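Local coordinates for ApeI dehydratase-like domain-containing protein (Pectobacterium atrosepticum, PDB 3ESI) that is of unknown function but, as a hotdog-fold member of the ApeI-like dehydratase family, may act on acyl thioester substrates, at residues 9-14 against 57-62; 22-27 against 53-58; 28-33 against 49-54; 101-106 against 110-115. One frame throughout, in Å; residues are numbered along the deposited sequence.

Contact 1: residues 9-14 against 57-62; sequences HDVKKT and TTVLAQ
A small apolar contact without any hydrogen bond brings Val11, in the loop between strands 4-8 and 17-25, up to Val59, on helix 45-59, and the Leu60 that follows it. The chain at 9-14 has no regular structure here, and the closest alpha carbons, those of Val11 and Val59, are 8.1 Å apart, a separation bridged by side chains alone. Val11 serves both partners by dividing its branches. With CG1 opposite the backbone N (chi1 180°), the isopropyl group turns one methyl to each neighbour: CG2 of Val11 lies 3.8 Å from CG1 of Val59, while CG1 of Val11 lies 3.9 Å from CD2 of Leu60. In both pairs the side chains run in opposite senses and slip past one another, touching through methyl groups at ordinary van der Waals distance.

The buried surface is a modest 95 Å², and burial is uneven. Leu60 is the most deeply set of the three and also packs on Ser18, Leu88 and Trp90 of the sheet, whereas Val11 and Val59 remain partly exposed. Val59 rests on Val20 as well, while backbone hydrogen bonds pair His9 with Glu21 and Lys12 with Gln19, tying the loop to strand 17-25. The contact thus lies at one margin of the helix-on-curved-sheet packing characteristic of the hotdog fold.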
loop_
_atom_site.group_PDB
_atom_site.type_symbol
_atom_site.label_atom_id
_atom_site.label_comp_id
_atom_site.label_asym_id
_atom_site.label_seq_id
_atom_site.Cartn_x
_atom_site.Cartn_y
_atom_site.Cartn_z
ATOM N N HIS A 9 -8.373 29.107 12.316
ATOM C CA HIS A 9 -7.952 30.318 12.977
ATOM C C HIS A 9 -7.565 31.372 11.955
ATOM O O HIS A 9 -7.435 31.075 10.764
ATOM C CB HIS A 9 -6.818 30.000 13.940
ATOM C CG HIS A 9 -7.277 29.253 15.153
ATOM N ND1 HIS A 9 -6.411 28.635 16.028
ATOM C CD2 HIS A 9 -8.521 29.040 15.645
ATOM C CE1 HIS A 9 -7.101 28.074 17.007
ATOM N NE2 HIS A 9 -8.383 28.305 16.797
ATOM N N ASP A 10 -7.434 32.612 12.416
ATOM C CA ASP A 10 -7.065 33.718 11.540
ATOM C C ASP A 10 -5.588 33.609 11.234
ATOM O O ASP A 10 -4.836 33.011 12.000
ATOM C CB ASP A 10 -7.324 35.075 12.207
ATOM C CG ASP A 10 -8.786 35.291 12.576
ATOM O OD1 ASP A 10 -9.675 35.042 11.733
ATOM O OD2 ASP A 10 -9.040 35.728 13.719
ATOM N N VAL A 11 -5.177 34.195 10.117
ATOM C CA VAL A 11 -3.780 34.169 9.725
ATOM C C VAL A 11 -2.941 35.069 10.628
ATOM O O VAL A 11 -3.288 36.229 10.855
ATOM C CB VAL A 11 -3.599 34.647 8.275
ATOM C CG1 VAL A 11 -2.128 34.607 7.901
ATOM C CG2 VAL A 11 -4.431 33.786 7.332
ATOM N N LYS A 12 -1.842 34.519 11.138
ATOM C CA LYS A 12 -0.919 35.251 11.999
ATOM C C LYS A 12 0.290 35.711 11.193
ATOM O O LYS A 12 1.290 35.000 11.123
ATOM C CB LYS A 12 -0.424 34.357 13.134
ATOM C CG LYS A 12 -1.457 34.048 14.191
ATOM C CD LYS A 12 -0.949 32.998 15.183
ATOM C CE LYS A 12 0.427 33.346 15.768
ATOM N NZ LYS A 12 0.459 34.636 16.512
ATOM N N LYS A 13 0.207 36.893 10.589
ATOM C CA LYS A 13 1.326 37.410 9.805
ATOM C C LYS A 13 2.418 37.999 10.693
ATOM O O LYS A 13 2.132 38.731 11.636
ATOM C CB LYS A 13 0.872 38.511 8.840
ATOM C CG LYS A 13 -0.202 38.149 7.827
ATOM C CD LYS A 13 -0.155 39.151 6.673
ATOM C CE LYS A 13 -1.376 39.084 5.773
ATOM N NZ LYS A 13 -2.529 39.815 6.369
ATOM N N THR A 14 3.671 37.672 10.393
ATOM C CA THR A 14 4.798 38.231 11.128
ATOM C C THR A 14 5.606 38.952 10.050
ATOM O O THR A 14 5.028 39.571 9.150
ATOM C CB THR A 14 5.670 37.143 11.812
ATOM O OG1 THR A 14 6.336 36.353 10.822
ATOM C CG2 THR A 14 4.805 36.243 12.683
ATOM N N THR A 57 -2.319 26.830 -0.261
ATOM C CA THR A 57 -2.442 27.730 -1.407
ATOM C C THR A 57 -3.750 28.502 -1.489
ATOM O O THR A 57 -3.894 29.385 -2.328
ATOM C CB THR A 57 -2.223 26.999 -2.760
ATOM O OG1 THR A 57 -3.186 25.948 -2.916
ATOM C CG2 THR A 57 -0.820 26.432 -2.828
ATOM N N THR A 58 -4.715 28.180 -0.640
ATOM C CA THR A 58 -5.964 28.931 -0.676
ATOM C C THR A 58 -5.979 29.965 0.451
ATOM O O THR A 58 -6.774 30.903 0.431
ATOM C CB THR A 58 -7.195 28.009 -0.525
ATOM O OG1 THR A 58 -7.088 27.266 0.692
ATOM C CG2 THR A 58 -7.295 27.052 -1.709
ATOM N N VAL A 59 -5.072 29.804 1.413
ATOM C CA VAL A 59 -5.007 30.701 2.560
ATOM C C VAL A 59 -3.674 31.434 2.785
ATOM O O VAL A 59 -3.656 32.496 3.401
ATOM C CB VAL A 59 -5.377 29.935 3.862
ATOM C CG1 VAL A 59 -5.315 30.858 5.057
ATOM C CG2 VAL A 59 -6.768 29.335 3.737
ATOM N N LEU A 60 -2.562 30.889 2.306
ATOM C CA LEU A 60 -1.286 31.558 2.521
ATOM C C LEU A 60 -0.542 31.973 1.255
ATOM O O LEU A 60 -0.131 33.123 1.127
ATOM C CB LEU A 60 -0.378 30.686 3.391
ATOM C CG LEU A 60 -0.920 30.348 4.783
ATOM C CD1 LEU A 60 0.117 29.538 5.555
ATOM C CD2 LEU A 60 -1.261 31.631 5.536
ATOM N N ALA A 61 -0.368 31.042 0.323
ATOM C CA ALA A 61 0.351 31.322 -0.913
ATOM C C ALA A 61 -0.550 31.139 -2.119
ATOM O O ALA A 61 -0.374 30.212 -2.905
ATOM C CB ALA A 61 1.554 30.404 -1.013
ATOM N N GLN A 62 -1.504 32.048 -2.264
ATOM C CA GLN A 62 -2.472 32.000 -3.351
ATOM C C GLN A 62 -1.903 31.816 -4.762
ATOM O O GLN A 62 -2.447 31.043 -5.567
ATOM C CB GLN A 62 -3.361 33.250 -3.309
ATOM C CG GLN A 62 -4.429 33.233 -2.204
ATOM C CD GLN A 62 -3.855 33.312 -0.792
ATOM O OE1 GLN A 62 -4.585 33.145 0.188
ATOM N NE2 GLN A 62 -2.549 33.576 -0.680
#

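Contact 2: residues 22-27 against 53-58; sequences LMLQVD and MHYATT
Met53 O, two residues before the Tyr55 that meets Leu22 and Leu24, is gripped twice by Thr57: the backbone N reaches it at 3.1 Å, and OG1 of Thr57 reaches the same Met53 O at 2.9 Å from the opposite face of the carbonyl plane. Thr58 repeats the habit one step on, its OG1 lying 2.8 Å from His54 O, where the backbone bond is weak. Each threonine hydroxyl, folded back between backbone N and carbonyl carbon (chi1 59° and 57°), thereby spends its polarity on the preceding helical turn.

No hydrogen bond crosses the contact. Methyl CD2 of Leu22 stands over the centre of the Tyr55 ring, 3.3 Å from its centroid and only 9° off the ring normal, a close CH-pi contact. The phenol thus has the Leu22 methyl over one face and His54 ND1 toward the rim of the other. Leu24 approaches obliquely near the far end of the ring: its CD2 is 4.1 Å from OH of Tyr55 and 4.2 Å from CE2, and the two side chains slide past each other in opposite directions.

Leu22 and Leu24, alternate residues of strand 17-25, both direct their side chains to the helix, while Met23 between them packs on strand 4-8. Tyr55 also touches Pro3, Glu5 and Leu88. A helix laid against the inward-facing residues of a curved antiparallel sheet is the hallmark of the hotdog fold.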
loop_
_atom_site.group_PDB
_atom_site.type_symbol
_atom_site.label_atom_id
_atom_site.label_comp_id
_atom_site.label_asym_id
_atom_site.label_seq_id
_atom_site.Cartn_x
_atom_site.Cartn_y
_atom_site.Cartn_z
ATOM N N LEU A 22 -5.569 24.886 11.687
ATOM C CA LEU A 22 -6.882 24.319 11.448
ATOM C C LEU A 22 -7.136 23.136 12.347
ATOM O O LEU A 22 -6.209 22.445 12.761
ATOM C CB LEU A 22 -7.032 23.856 9.999
ATOM C CG LEU A 22 -7.144 24.927 8.922
ATOM C CD1 LEU A 22 -5.816 25.647 8.766
ATOM C CD2 LEU A 22 -7.537 24.273 7.618
ATOM N N MET A 23 -8.400 22.922 12.681
ATOM C CA MET A 23 -8.766 21.759 13.471
ATOM C C MET A 23 -9.553 20.999 12.421
ATOM O O MET A 23 -10.489 21.542 11.833
ATOM C CB MET A 23 -9.647 22.137 14.666
ATOM C CG MET A 23 -9.923 20.967 15.608
ATOM S SD MET A 23 -10.698 21.431 17.188
ATOM C CE MET A 23 -9.174 21.952 18.129
ATOM N N LEU A 24 -9.146 19.765 12.151
ATOM C CA LEU A 24 -9.806 18.957 11.125
ATOM C C LEU A 24 -10.292 17.620 11.674
ATOM O O LEU A 24 -9.746 17.082 12.645
ATOM C CB LEU A 24 -8.836 18.696 9.960
ATOM C CG LEU A 24 -7.996 19.886 9.499
ATOM C CD1 LEU A 24 -6.953 19.422 8.506
ATOM C CD2 LEU A 24 -8.873 20.936 8.889
ATOM N N GLN A 25 -11.333 17.087 11.054
ATOM C CA GLN A 25 -11.864 15.807 11.485
ATOM C C GLN A 25 -11.704 14.845 10.327
ATOM O O GLN A 25 -12.109 15.148 9.194
ATOM C CB GLN A 25 -13.340 15.943 11.878
ATOM C CG GLN A 25 -14.033 14.635 12.273
ATOM C CD GLN A 25 -13.531 14.039 13.593
ATOM O OE1 GLN A 25 -12.909 14.729 14.417
ATOM N NE2 GLN A 25 -13.825 12.749 13.809
ATOM N N VAL A 26 -11.080 13.706 10.610
ATOM C CA VAL A 26 -10.864 12.683 9.602
ATOM C C VAL A 26 -12.112 11.813 9.543
ATOM O O VAL A 26 -12.299 10.902 10.344
ATOM C CB VAL A 26 -9.642 11.826 9.949
ATOM C CG1 VAL A 26 -9.490 10.698 8.940
ATOM C CG2 VAL A 26 -8.412 12.702 9.978
ATOM N N ASP A 27 -12.961 12.113 8.574
ATOM C CA ASP A 27 -14.222 11.423 8.372
ATOM C C ASP A 27 -14.098 9.947 7.979
ATOM O O ASP A 27 -13.509 9.616 6.953
ATOM C CB ASP A 27 -15.004 12.163 7.298
ATOM C CG ASP A 27 -16.470 11.840 7.324
ATOM O OD1 ASP A 27 -17.176 12.282 6.392
ATOM O OD2 ASP A 27 -16.917 11.163 8.274
ATOM N N MET A 53 -1.442 20.978 0.803
ATOM C CA MET A 53 -1.392 21.836 -0.369
ATOM C C MET A 53 -2.672 22.638 -0.622
ATOM O O MET A 53 -2.605 23.795 -1.023
ATOM C CB MET A 53 -1.021 21.008 -1.608
ATOM C CG MET A 53 0.478 20.646 -1.698
ATOM S SD MET A 53 1.651 22.063 -1.645
ATOM C CE MET A 53 2.274 21.812 -0.173
ATOM N N HIS A 54 -3.834 22.044 -0.391
ATOM C CA HIS A 54 -5.090 22.761 -0.610
ATOM C C HIS A 54 -5.229 23.965 0.339
ATOM O O HIS A 54 -5.566 25.071 -0.088
ATOM C CB HIS A 54 -6.263 21.790 -0.446
ATOM C CG HIS A 54 -7.611 22.439 -0.475
ATOM N ND1 HIS A 54 -8.254 22.869 0.665
ATOM C CD2 HIS A 54 -8.447 22.708 -1.505
ATOM C CE1 HIS A 54 -9.430 23.373 0.341
ATOM N NE2 HIS A 54 -9.572 23.287 -0.970
ATOM N N TYR A 55 -4.956 23.756 1.621
ATOM C CA TYR A 55 -5.056 24.838 2.584
ATOM C C TYR A 55 -3.936 25.852 2.426
ATOM O O TYR A 55 -4.167 27.057 2.508
ATOM C CB TYR A 55 -5.072 24.285 4.016
ATOM C CG TYR A 55 -6.368 23.578 4.331
ATOM C CD1 TYR A 55 -7.582 24.250 4.216
ATOM C CD2 TYR A 55 -6.392 22.233 4.698
ATOM C CE1 TYR A 55 -8.792 23.607 4.451
ATOM C CE2 TYR A 55 -7.605 21.572 4.936
ATOM C CZ TYR A 55 -8.802 22.271 4.807
ATOM O OH TYR A 55 -10.015 21.644 5.002
ATOM N N ALA A 56 -2.725 25.374 2.171
ATOM C CA ALA A 56 -1.593 26.283 2.022
ATOM C C ALA A 56 -1.719 27.257 0.848
ATOM O O ALA A 56 -1.280 28.402 0.952
ATOM C CB ALA A 56 -0.289 25.491 1.912
ATOM N N THR A 57 -2.319 26.830 -0.261
ATOM C CA THR A 57 -2.442 27.730 -1.407
ATOM C C THR A 57 -3.750 28.502 -1.489
ATOM O O THR A 57 -3.894 29.385 -2.328
ATOM C CB THR A 57 -2.223 26.999 -2.760
ATOM O OG1 THR A 57 -3.186 25.948 -2.916
ATOM C CG2 THR A 57 -0.820 26.432 -2.828
ATOM N N THR A 58 -4.715 28.180 -0.640
ATOM C CA THR A 58 -5.964 28.931 -0.676
ATOM C C THR A 58 -5.979 29.965 0.451
ATOM O O THR A 58 -6.774 30.903 0.431
ATOM C CB THR A 58 -7.195 28.009 -0.525
ATOM O OG1 THR A 58 -7.088 27.266 0.692
ATOM C CG2 THR A 58 -7.295 27.052 -1.709
#

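Contact 3: residues 28-33 against 49-54; sequences PDLFWF and LDWVMH
Leu30 and Trp51 make the apolar part of this contact, approaching from opposite directions, and CD1 of Leu30 arrives at the edge of the indole, near its plane, 4.2 Å from CZ2 of Trp51. Trp51 presents that edge because its CG lies opposite the carbonyl carbon (chi1 -64°) and its ring is turned almost eclipsed about the next bond (chi2 -2°), carrying the six-membered ring away from the helix toward the loop.

A second kind of contact is the oblique approach of two aromatic rings: the same CZ2 of Trp51 lies 4.4 Å from NE1 of Trp32. The two segments together bury 120 Å², and few of their atoms meet.

Polar bonds do not cross between the segments, yet both indole N-H groups are satisfied, and by one acceptor: NE1 of Trp32 and NE1 of Trp51 each hydrogen-bond to the carbonyl oxygen of Met1. This shared acceptor links the two tryptophans and would restrict the rotation of both rings.

Within the segments, Phe33 N to Leu30 O, at 2.8 Å, closes the short 3-10 turn, in which CB of Trp32 comes to lie over the centre of the Phe33 ring. The helix keeps its i to i+4 backbone bonds, with Met53 N 2.8 Å from Leu49 O.

Trp51 also packs on Leu43 and on Tyr101 of strand 96-105, Trp32 on Val46 and Ala47 earlier in helix 45-59. Phe31 meets Phe66 of the second subunit edge-to-face, while Leu49 and Met53 receive Phe31 of that subunit, so loop and helix both face the interface.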
loop_
_atom_site.group_PDB
_atom_site.type_symbol
_atom_site.label_atom_id
_atom_site.label_comp_id
_atom_site.label_asym_id
_atom_site.label_seq_id
_atom_site.Cartn_x
_atom_site.Cartn_y
_atom_site.Cartn_z
ATOM N N PRO A 28 -14.675 9.044 8.790
ATOM C CA PRO A 28 -14.659 7.593 8.566
ATOM C C PRO A 28 -15.218 7.198 7.206
ATOM O O PRO A 28 -14.984 6.095 6.744
ATOM C CB PRO A 28 -15.545 7.057 9.690
ATOM C CG PRO A 28 -15.340 8.063 10.792
ATOM C CD PRO A 28 -15.395 9.369 10.035
ATOM N N ASP A 29 -15.965 8.093 6.572
ATOM C CA ASP A 29 -16.557 7.797 5.273
ATOM C C ASP A 29 -15.735 8.231 4.069
ATOM O O ASP A 29 -16.215 8.153 2.937
ATOM C CB ASP A 29 -17.955 8.414 5.172
ATOM C CG ASP A 29 -18.907 7.878 6.236
ATOM O OD1 ASP A 29 -18.950 6.639 6.422
ATOM O OD2 ASP A 29 -19.610 8.695 6.878
ATOM N N LEU A 30 -14.510 8.686 4.300
ATOM C CA LEU A 30 -13.641 9.110 3.207
ATOM C C LEU A 30 -13.213 7.907 2.371
ATOM O O LEU A 30 -12.952 6.826 2.902
ATOM C CB LEU A 30 -12.402 9.813 3.763
ATOM C CG LEU A 30 -12.701 11.019 4.649
ATOM C CD1 LEU A 30 -11.432 11.436 5.362
ATOM C CD2 LEU A 30 -13.289 12.157 3.829
ATOM N N PHE A 31 -13.131 8.100 1.061
ATOM C CA PHE A 31 -12.738 7.018 0.159
ATOM C C PHE A 31 -11.404 6.398 0.566
ATOM O O PHE A 31 -11.112 5.243 0.236
ATOM C CB PHE A 31 -12.670 7.527 -1.289
ATOM C CG PHE A 31 -14.011 7.865 -1.873
ATOM C CD1 PHE A 31 -15.082 6.984 -1.740
ATOM C CD2 PHE A 31 -14.205 9.054 -2.561
ATOM C CE1 PHE A 31 -16.340 7.280 -2.286
ATOM C CE2 PHE A 31 -15.455 9.363 -3.111
ATOM C CZ PHE A 31 -16.526 8.469 -2.971
ATOM N N TRP A 32 -10.606 7.176 1.290
ATOM C CA TRP A 32 -9.303 6.725 1.769
ATOM C C TRP A 32 -9.430 5.501 2.670
ATOM O O TRP A 32 -8.471 4.749 2.846
ATOM C CB TRP A 32 -8.619 7.838 2.576
ATOM C CG TRP A 32 -8.453 9.132 1.827
ATOM C CD1 TRP A 32 -9.174 10.282 1.995
ATOM C CD2 TRP A 32 -7.502 9.403 0.791
ATOM N NE1 TRP A 32 -8.727 11.251 1.127
ATOM C CE2 TRP A 32 -7.704 10.737 0.376
ATOM C CE3 TRP A 32 -6.495 8.648 0.176
ATOM C CZ2 TRP A 32 -6.936 11.331 -0.629
ATOM C CZ3 TRP A 32 -5.733 9.239 -0.817
ATOM C CH2 TRP A 32 -5.961 10.569 -1.210
ATOM N N PHE A 33 -10.609 5.305 3.243
ATOM C CA PHE A 33 -10.817 4.202 4.159
ATOM C C PHE A 33 -11.756 3.112 3.671
ATOM O O PHE A 33 -12.049 2.172 4.411
ATOM C CB PHE A 33 -11.342 4.738 5.486
ATOM C CG PHE A 33 -10.521 5.855 6.062
ATOM C CD1 PHE A 33 -9.163 5.690 6.289
ATOM C CD2 PHE A 33 -11.118 7.067 6.406
ATOM C CE1 PHE A 33 -8.406 6.715 6.852
ATOM C CE2 PHE A 33 -10.371 8.100 6.969
ATOM C CZ PHE A 33 -9.009 7.923 7.193
ATOM N N LEU A 49 -0.434 15.132 2.178
ATOM C CA LEU A 49 0.208 16.173 1.388
ATOM C C LEU A 49 -0.851 17.012 0.675
ATOM O O LEU A 49 -0.806 18.239 0.690
ATOM C CB LEU A 49 1.159 15.558 0.357
ATOM C CG LEU A 49 1.756 16.564 -0.641
ATOM C CD1 LEU A 49 2.513 17.624 0.131
ATOM C CD2 LEU A 49 2.673 15.872 -1.645
ATOM N N ASP A 50 -1.805 16.335 0.053
ATOM C CA ASP A 50 -2.876 16.994 -0.669
ATOM C C ASP A 50 -3.588 18.014 0.197
ATOM O O ASP A 50 -3.751 19.159 -0.214
ATOM C CB ASP A 50 -3.878 15.956 -1.189
ATOM C CG ASP A 50 -5.055 16.590 -1.905
ATOM O OD1 ASP A 50 -4.834 17.433 -2.787
ATOM O OD2 ASP A 50 -6.206 16.246 -1.594
ATOM N N TRP A 51 -4.025 17.601 1.387
ATOM C CA TRP A 51 -4.701 18.514 2.298
ATOM C C TRP A 51 -3.784 19.688 2.631
ATOM O O TRP A 51 -4.230 20.841 2.674
ATOM C CB TRP A 51 -5.101 17.803 3.594
ATOM C CG TRP A 51 -6.095 16.718 3.403
ATOM C CD1 TRP A 51 -6.679 16.346 2.237
ATOM C CD2 TRP A 51 -6.639 15.865 4.418
ATOM N NE1 TRP A 51 -7.558 15.316 2.456
ATOM C CE2 TRP A 51 -7.554 14.999 3.786
ATOM C CE3 TRP A 51 -6.441 15.751 5.803
ATOM C CZ2 TRP A 51 -8.278 14.028 4.488
ATOM C CZ3 TRP A 51 -7.157 14.791 6.500
ATOM C CH2 TRP A 51 -8.068 13.939 5.840
ATOM N N VAL A 52 -2.507 19.406 2.869
ATOM C CA VAL A 52 -1.556 20.475 3.177
ATOM C C VAL A 52 -1.526 21.485 2.027
ATOM O O VAL A 52 -1.620 22.690 2.238
ATOM C CB VAL A 52 -0.125 19.919 3.418
ATOM C CG1 VAL A 52 0.875 21.048 3.434
ATOM C CG2 VAL A 52 -0.065 19.180 4.756
ATOM N N MET A 53 -1.442 20.978 0.803
ATOM C CA MET A 53 -1.392 21.836 -0.369
ATOM C C MET A 53 -2.672 22.638 -0.622
ATOM O O MET A 53 -2.605 23.795 -1.023
ATOM C CB MET A 53 -1.021 21.008 -1.608
ATOM C CG MET A 53 0.478 20.646 -1.698
ATOM S SD MET A 53 1.651 22.063 -1.645
ATOM C CE MET A 53 2.274 21.812 -0.173
ATOM N N HIS A 54 -3.834 22.044 -0.391
ATOM C CA HIS A 54 -5.090 22.761 -0.610
ATOM C C HIS A 54 -5.229 23.965 0.339
ATOM O O HIS A 54 -5.566 25.071 -0.088
ATOM C CB HIS A 54 -6.263 21.790 -0.446
ATOM C CG HIS A 54 -7.611 22.439 -0.475
ATOM N ND1 HIS A 54 -8.254 22.869 0.665
ATOM C CD2 HIS A 54 -8.447 22.708 -1.505
ATOM C CE1 HIS A 54 -9.430 23.373 0.341
ATOM N NE2 HIS A 54 -9.572 23.287 -0.970
#

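Contact 4: residues 101-106 against 110-115; sequences YSILEG and RTASSG
Tyr101 CG lies opposite the carbonyl carbon (chi1 -82°) and Ser113 OG between backbone N and carbonyl carbon (chi1 67°), which sets OG of Ser113 3.3 Å from CD2 of Tyr101. Both polar ends look further, to the central helix: OH of Tyr101 bonds to Gln48 O and OG of Ser113 to Gln48 OE1.

Beneath these side chains the antiparallel ladder is interrupted by a classic beta bulge. Ala112 and Ser113 both face Tyr101, whose carbonyl oxygen receives a 2.7 Å bond from Ala112 N and a weak one, 3.5 Å, from Ser113 N. Tyr101 N returns a 2.8 Å bond to Ser113 O. Beyond the bulge, Ser102 and Thr111 form a non-hydrogen-bonded pair; Ile103 and Arg110 then exchange two backbone bonds.

Arg110 runs alongside Ile103, its NH2 3.4 Å from CD1 of Ile103, and a bend at its third torsion brings the same NH2 of Arg110 to 3.4 Å from OE2 of Glu105. This salt bridge is purely electrostatic, since the carboxylate oxygen stands well out of the guanidinium plane. Glu105 has a second cationic partner in Lys82.

The hairpin of strands 96-105 and 108-121 lies inside the sheet: Ser102 and Leu104 bond to strand 83-91 on one flank, while Ala112 and Ser114 bond to the chain at 73-76 on the other. Above it, helix 45-59 covers Tyr101 with Trp51 and Val52.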
loop_
_atom_site.group_PDB
_atom_site.type_symbol
_atom_site.label_atom_id
_atom_site.label_comp_id
_atom_site.label_asym_id
_atom_site.label_seq_id
_atom_site.Cartn_x
_atom_site.Cartn_y
_atom_site.Cartn_z
ATOM N N TYR A 101 1.087 18.015 11.586
ATOM C CA TYR A 101 -0.183 17.378 11.926
ATOM C C TYR A 101 -0.082 16.776 13.312
ATOM O O TYR A 101 0.882 16.075 13.615
ATOM C CB TYR A 101 -0.510 16.226 10.962
ATOM C CG TYR A 101 -1.138 16.601 9.639
ATOM C CD1 TYR A 101 -2.503 16.872 9.536
ATOM C CD2 TYR A 101 -0.372 16.628 8.471
ATOM C CE1 TYR A 101 -3.087 17.151 8.304
ATOM C CE2 TYR A 101 -0.946 16.907 7.238
ATOM C CZ TYR A 101 -2.298 17.164 7.161
ATOM O OH TYR A 101 -2.855 17.419 5.931
ATOM N N SER A 102 -1.074 17.029 14.155
ATOM C CA SER A 102 -1.065 16.421 15.480
ATOM C C SER A 102 -2.457 15.873 15.804
ATOM O O SER A 102 -3.476 16.447 15.420
ATOM C CB SER A 102 -0.568 17.418 16.557
ATOM O OG SER A 102 -1.488 18.459 16.827
ATOM N N ILE A 103 -2.479 14.723 16.468
ATOM C CA ILE A 103 -3.719 14.054 16.851
ATOM C C ILE A 103 -4.120 14.462 18.259
ATOM O O ILE A 103 -3.310 14.358 19.187
ATOM C CB ILE A 103 -3.547 12.526 16.859
ATOM C CG1 ILE A 103 -3.147 12.034 15.468
ATOM C CG2 ILE A 103 -4.831 11.865 17.323
ATOM C CD1 ILE A 103 -2.732 10.576 15.434
ATOM N N LEU A 104 -5.362 14.924 18.418
ATOM C CA LEU A 104 -5.862 15.324 19.738
ATOM C C LEU A 104 -6.763 14.231 20.284
ATOM O O LEU A 104 -7.778 13.897 19.669
ATOM C CB LEU A 104 -6.672 16.635 19.673
ATOM C CG LEU A 104 -6.063 17.996 19.285
ATOM C CD1 LEU A 104 -4.560 17.989 19.520
ATOM C CD2 LEU A 104 -6.357 18.314 17.836
ATOM N N GLU A 105 -6.374 13.666 21.423
ATOM C CA GLU A 105 -7.144 12.622 22.110
ATOM C C GLU A 105 -7.005 12.893 23.608
ATOM O O GLU A 105 -5.890 13.058 24.113
ATOM C CB GLU A 105 -6.605 11.218 21.818
ATOM C CG GLU A 105 -6.866 10.684 20.421
ATOM C CD GLU A 105 -6.404 9.227 20.256
ATOM O OE1 GLU A 105 -6.959 8.339 20.950
ATOM O OE2 GLU A 105 -5.487 8.977 19.439
ATOM N N GLY A 106 -8.126 12.925 24.320
ATOM C CA GLY A 106 -8.059 13.203 25.738
ATOM C C GLY A 106 -7.310 14.510 25.926
ATOM O O GLY A 106 -7.596 15.495 25.241
ATOM N N ARG A 110 -0.248 14.329 20.123
ATOM C CA ARG A 110 0.956 13.730 19.536
ATOM C C ARG A 110 1.158 14.225 18.106
ATOM O O ARG A 110 0.192 14.471 17.386
ATOM C CB ARG A 110 0.839 12.203 19.475
ATOM C CG ARG A 110 0.606 11.489 20.784
ATOM C CD ARG A 110 0.305 10.023 20.502
ATOM N NE ARG A 110 -0.819 9.883 19.568
ATOM C CZ ARG A 110 -1.260 8.726 19.078
ATOM N NH1 ARG A 110 -0.672 7.590 19.428
ATOM N NH2 ARG A 110 -2.294 8.704 18.242
ATOM N N THR A 111 2.410 14.363 17.689
ATOM C CA THR A 111 2.690 14.786 16.319
ATOM C C THR A 111 2.498 13.543 15.462
ATOM O O THR A 111 2.987 12.469 15.813
ATOM C CB THR A 111 4.139 15.285 16.155
ATOM O OG1 THR A 111 4.387 16.355 17.076
ATOM C CG2 THR A 111 4.367 15.795 14.747
ATOM N N ALA A 112 1.777 13.670 14.352
ATOM C CA ALA A 112 1.536 12.519 13.491
ATOM C C ALA A 112 2.473 12.550 12.293
ATOM O O ALA A 112 2.965 11.510 11.835
ATOM C CB ALA A 112 0.078 12.507 13.023
ATOM N N SER A 113 2.711 13.752 11.785
ATOM C CA SER A 113 3.591 13.922 10.650
ATOM C C SER A 113 3.958 15.390 10.524
ATOM O O SER A 113 3.250 16.258 11.020
ATOM C CB SER A 113 2.906 13.433 9.376
ATOM O OG SER A 113 1.806 14.258 9.045
ATOM N N SER A 114 5.079 15.667 9.877
ATOM C CA SER A 114 5.521 17.042 9.684
ATOM C C SER A 114 6.452 17.054 8.497
ATOM O O SER A 114 6.902 15.998 8.059
ATOM C CB SER A 114 6.256 17.541 10.925
ATOM O OG SER A 114 7.267 16.624 11.331
ATOM N N GLY A 115 6.735 18.232 7.959
ATOM C CA GLY A 115 7.637 18.277 6.832
ATOM C C GLY A 115 7.806 19.642 6.231
ATOM O O GLY A 115 7.118 20.584 6.625
#

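How the contacts relate
Three of the four contacts share helix 45-59, and their order follows it: contact 3 midway along, contact 2 a turn later, contact 1 at the end. Contacts 2 and 3 have centres 9 Å apart and meet where Val26 CG1 packs 3.3 Å from Phe33 CZ, whereas contacts 1 and 3 lie 20 Å apart, on opposite sides of the chain's centre. Contact 4 belongs to the sheet; it meets the helix of contact 3 where Trp51 CB lies 3.3 Å from Tyr101 OH, and Val52 CG2 lies 3.5 Å from Tyr101 CE2. No ligand marks an active site; in related hotdog dehydratases it lies at the subunit interface, the side toward which contact 3 extends.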